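Local structure of Lys-gingipain catalytic subunit (6I9A) at residues 266-269 with 270-273; 102-105 with 106-109. The protein cleaves proteins after lysine as a secreted cysteine endopeptidase of Porphyromonas gingivalis, with calcium ions bound in its catalytic subunit. All blocks are in the same frame, centred on the assembly; numbering follows the deposited sequence.

Contact 1: 266-269 with 270-273; sequences TRVK and EKGA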
loop_
_atom_site.group_PDB
_atom_site.type_symbol
_atom_site.label_atom_id
_atom_site.label_comp_id
_atom_site.label_asym_id
_atom_site.label_seq_id
_atom_site.Cartn_x
_atom_site.Cartn_y
_atom_site.Cartn_z
ATOM N N THR A 266 -12.477 -2.204 -1.715
ATOM C CA THR A 266 -11.604 -3.307 -1.364
ATOM C C THR A 266 -12.411 -4.545 -0.989
ATOM O O THR A 266 -11.961 -5.654 -1.288
ATOM C CB THR A 266 -10.636 -2.889 -0.277
ATOM O OG1 THR A 266 -11.329 -2.298 0.851
ATOM C CG2 THR A 266 -9.594 -1.956 -0.795
ATOM N N ARG A 267 -13.588 -4.407 -0.353
ATOM C CA ARG A 267 -14.391 -5.577 0.069
ATOM C C ARG A 267 -15.052 -6.311 -1.095
ATOM O O ARG A 267 -15.365 -7.489 -0.933
ATOM C CB ARG A 267 -15.494 -5.144 1.038
ATOM C CG ARG A 267 -14.982 -4.681 2.377
ATOM C CD ARG A 267 -16.109 -4.087 3.176
ATOM N NE ARG A 267 -15.592 -3.725 4.495
ATOM C CZ ARG A 267 -16.351 -3.352 5.523
ATOM N NH1 ARG A 267 -17.671 -3.214 5.373
ATOM N NH2 ARG A 267 -15.789 -3.051 6.691
ATOM N N VAL A 268 -15.343 -5.652 -2.226
ATOM C CA VAL A 268 -16.131 -6.316 -3.271
ATOM C C VAL A 268 -15.385 -7.527 -3.832
ATOM O O VAL A 268 -14.156 -7.534 -4.024
ATOM C CB VAL A 268 -16.561 -5.331 -4.371
ATOM C CG1 VAL A 268 -17.717 -4.442 -3.911
ATOM C CG2 VAL A 268 -15.395 -4.497 -4.903
ATOM N N LYS A 269 -16.178 -8.592 -4.125
ATOM C CA LYS A 269 -15.621 -9.878 -4.512
ATOM C C LYS A 269 -15.218 -9.933 -5.978
ATOM O O LYS A 269 -16.046 -9.655 -6.844
ATOM C CB LYS A 269 -16.663 -10.989 -4.248
ATOM C CG LYS A 269 -16.072 -12.377 -4.512
ATOM C CD LYS A 269 -16.990 -13.493 -3.978
ATOM C CE LYS A 269 -16.286 -14.857 -3.913
ATOM N NZ LYS A 269 -15.214 -14.951 -2.829
ATOM N N GLU A 270 -13.976 -10.320 -6.259
ATOM C CA GLU A 270 -13.497 -10.553 -7.632
ATOM C C GLU A 270 -13.790 -9.367 -8.547
ATOM O O GLU A 270 -14.040 -9.518 -9.742
ATOM C CB GLU A 270 -14.088 -11.870 -8.203
ATOM C CG GLU A 270 -13.560 -13.098 -7.438
ATOM C CD GLU A 270 -14.155 -14.430 -7.845
ATOM O OE1 GLU A 270 -15.134 -14.440 -8.615
ATOM O OE2 GLU A 270 -13.623 -15.465 -7.395
ATOM N N LYS A 271 -13.640 -8.176 -7.979
ATOM C CA LYS A 271 -13.761 -6.918 -8.726
ATOM C C LYS A 271 -13.154 -5.840 -7.839
ATOM O O LYS A 271 -12.823 -6.091 -6.686
ATOM C CB LYS A 271 -15.229 -6.663 -9.103
ATOM C CG LYS A 271 -16.098 -6.362 -7.880
ATOM C CD LYS A 271 -17.617 -6.260 -8.172
ATOM C CE LYS A 271 -18.272 -7.552 -8.624
ATOM N NZ LYS A 271 -18.478 -8.513 -7.493
ATOM N N GLY A 272 -13.096 -4.630 -8.362
ATOM C CA GLY A 272 -12.563 -3.529 -7.554
ATOM C C GLY A 272 -11.057 -3.626 -7.329
ATOM O O GLY A 272 -10.273 -4.042 -8.202
ATOM N N ALA A 273 -10.648 -3.144 -6.135
ATOM C CA ALA A 273 -9.244 -2.900 -5.803
ATOM C C ALA A 273 -8.662 -3.900 -4.827
ATOM O O ALA A 273 -9.395 -4.465 -4.012
ATOM C CB ALA A 273 -9.181 -1.489 -5.138
#

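Contact 2: 102-105 with 106-109; sequences DLYY and SAVD. With CA (calcium ion), chain G.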
loop_
_atom_site.group_PDB
_atom_site.type_symbol
_atom_site.label_atom_id
_atom_site.label_comp_id
_atom_site.label_asym_id
_atom_site.label_seq_id
_atom_site.Cartn_x
_atom_site.Cartn_y
_atom_site.Cartn_z
ATOM N N ASP A 102 -6.351 6.153 12.204
ATOM C CA ASP A 102 -5.510 5.066 12.702
ATOM C C ASP A 102 -4.104 5.577 13.022
ATOM O O ASP A 102 -3.251 4.799 13.456
ATOM C CB ASP A 102 -5.395 3.920 11.674
ATOM C CG ASP A 102 -6.637 3.080 11.574
ATOM O OD1 ASP A 102 -7.402 3.055 12.557
ATOM O OD2 ASP A 102 -6.843 2.429 10.496
ATOM N N LEU A 103 -3.859 6.894 12.842
ATOM C CA LEU A 103 -2.493 7.396 13.020
ATOM C C LEU A 103 -1.916 7.048 14.376
ATOM O O LEU A 103 -0.699 6.744 14.458
ATOM C CB LEU A 103 -2.491 8.934 12.873
ATOM C CG LEU A 103 -1.101 9.587 13.064
ATOM C CD1 LEU A 103 -0.075 9.119 12.051
ATOM C CD2 LEU A 103 -1.217 11.097 13.033
ATOM N N TYR A 104 -2.729 7.149 15.439
ATOM C CA TYR A 104 -2.144 7.029 16.783
ATOM C C TYR A 104 -1.851 5.579 17.187
ATOM O O TYR A 104 -1.130 5.380 18.161
ATOM C CB TYR A 104 -3.010 7.780 17.778
ATOM C CG TYR A 104 -2.939 9.253 17.419
ATOM C CD1 TYR A 104 -4.036 9.906 16.853
ATOM C CD2 TYR A 104 -1.741 9.954 17.528
ATOM C CE1 TYR A 104 -3.954 11.234 16.427
ATOM C CE2 TYR A 104 -1.639 11.273 17.106
ATOM C CZ TYR A 104 -2.749 11.912 16.560
ATOM O OH TYR A 104 -2.630 13.196 16.083
ATOM N N TYR A 105 -2.274 4.607 16.397
ATOM C CA TYR A 105 -1.736 3.254 16.597
ATOM C C TYR A 105 -0.280 3.191 16.128
ATOM O O TYR A 105 0.535 2.489 16.732
ATOM C CB TYR A 105 -2.540 2.217 15.799
ATOM C CG TYR A 105 -3.971 2.050 16.293
ATOM C CD1 TYR A 105 -4.245 1.776 17.638
ATOM C CD2 TYR A 105 -5.047 2.168 15.414
ATOM C CE1 TYR A 105 -5.563 1.638 18.088
ATOM C CE2 TYR A 105 -6.366 2.037 15.852
ATOM C CZ TYR A 105 -6.620 1.765 17.193
ATOM O OH TYR A 105 -7.913 1.655 17.643
ATOM N N SER A 106 0.040 3.922 15.047
ATOM C CA SER A 106 1.357 3.926 14.365
ATOM C C SER A 106 2.331 4.945 14.939
ATOM O O SER A 106 3.546 4.745 14.809
ATOM C CB SER A 106 1.174 4.189 12.860
ATOM O OG SER A 106 0.873 5.525 12.489
ATOM N N ALA A 107 1.847 6.010 15.530
ATOM C CA ALA A 107 2.660 7.120 16.014
ATOM C C ALA A 107 2.984 6.818 17.444
ATOM O O ALA A 107 2.157 7.014 18.331
ATOM C CB ALA A 107 1.891 8.439 15.844
ATOM N N VAL A 108 4.192 6.313 17.663
ATOM C CA VAL A 108 4.555 5.784 18.992
ATOM C C VAL A 108 5.264 6.828 19.857
ATOM O O VAL A 108 4.917 7.003 21.036
ATOM C CB VAL A 108 5.400 4.510 18.857
ATOM C CG1 VAL A 108 5.758 3.938 20.227
ATOM C CG2 VAL A 108 4.690 3.459 18.015
ATOM N N ASP A 109 6.239 7.536 19.282
ATOM C CA ASP A 109 6.931 8.586 20.017
ATOM C C ASP A 109 6.092 9.876 19.894
ATOM O O ASP A 109 4.917 9.834 19.475
ATOM C CB ASP A 109 8.407 8.720 19.626
ATOM C CG ASP A 109 8.713 8.917 18.163
ATOM O OD1 ASP A 109 7.888 9.478 17.462
ATOM O OD2 ASP A 109 9.792 8.501 17.741
HETATM CA CA CA G . 6.881 9.222 15.410
HETATM O O HOH W 1 0.057 7.870 19.626
HETATM O O HOH W 2 4.885 9.466 16.770
HETATM O O HOH W 3 8.747 10.125 14.225
#

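Contact 1: 266-269 with 270-273
K271 reaches back to K269 across the turn that leads from helix 261-267 into strand 273-279, a helix-to-strand connection of the C25 peptidase domain. V268 is the first residue to leave helical geometry, and E270, with positive phi, reverses the chain, so that the two halves run nearly antiparallel. Between 266-269 and 270-273 the hydrogen bond is made by a side chain: K271 NZ donates to K269 O at 2.8 Å, approaching in the carbonyl plane at a C=O...N angle of 148°. Bends at chi3 (66°) and chi4 (75°) curl the lysine chain round that oxygen.

The apolar contact comes from the same lysine, whose methylenes cross V268 at about a right angle; V268 CG2 lies 3.6 Å from K271 CG and 4.0 Å from G272 CA. At the exposed corner of the turn the side chains of K269 and E270 run side by side, their charged ends not touching, and K269 NZ bonds instead to N131.

The backbone oxygens of T266, V268, K271 and A273 gather round K135 NZ, which probably offsets the repulsion between neighbouring acceptors. At the base of the turn, where helix and strand come together, T266 CA sits 3.6 Å from A273 O.

Contact 2: 102-105 with 106-109
The weakly bonded helical turn around residues 103-106 leads into the loop that binds a calcium ion, with L103 O accepting from S106 and A107. A107 N donates to it at 2.9 Å, the i to i+4 bond of a helical turn. S106 OG gives a second bond of 2.8 Å to L103 O, its donor tilted 23° from the carbonyl plane. The serine hydroxyl can fold back this way because chi1 of 75° puts OG between its own backbone N and carbonyl carbon. In this turn, packed inside the C25 peptidase domain, L103 O accepts from a backbone N-H and a side-chain hydroxyl, with S106 N adding a weak bond.

Apolar contacts flank these bonds: A107 CB packs 4.2 Å from L103 CG and 4.3 Å from Y104 CD2, meeting the tyrosine ring obliquely. Water 1 donates to both Y104 O and A107 O, bridging the two carbonyls. The tyrosine hydroxyls turn to other parts of the fold, Y104 OH to E355 and H351 and Y105 OH to G91 N.

Beyond the turn, D109 OD1 binds the calcium ion at 2.3 Å, together with D111 OD1, the backbone oxygen of F113 and E115 OE2. Water 2, also a calcium ligand, donates to D109 O at 2.7 Å, tying the backbone of this residue to the metal its carboxylate binds.

From the N terminus the chain reaches contact 2 first, where 102-109 carries it through the short helix 103-106 into the calcium-binding loop before strand 117-121, an outer strand of the four-stranded parallel sheet. Contact 1 comes much later and closes the connection between helix 261-267 and strand 273-279 of the six-stranded mixed sheet. The two are in series, neither nested nor crossed, and do not touch: their centres lie 28 Å apart and their nearest atoms about 11 Å. Both come near the other calcium site: D102 packs on its ligand F254, and R267 NH2 bonds to D85 OD2, D85 being another ligand.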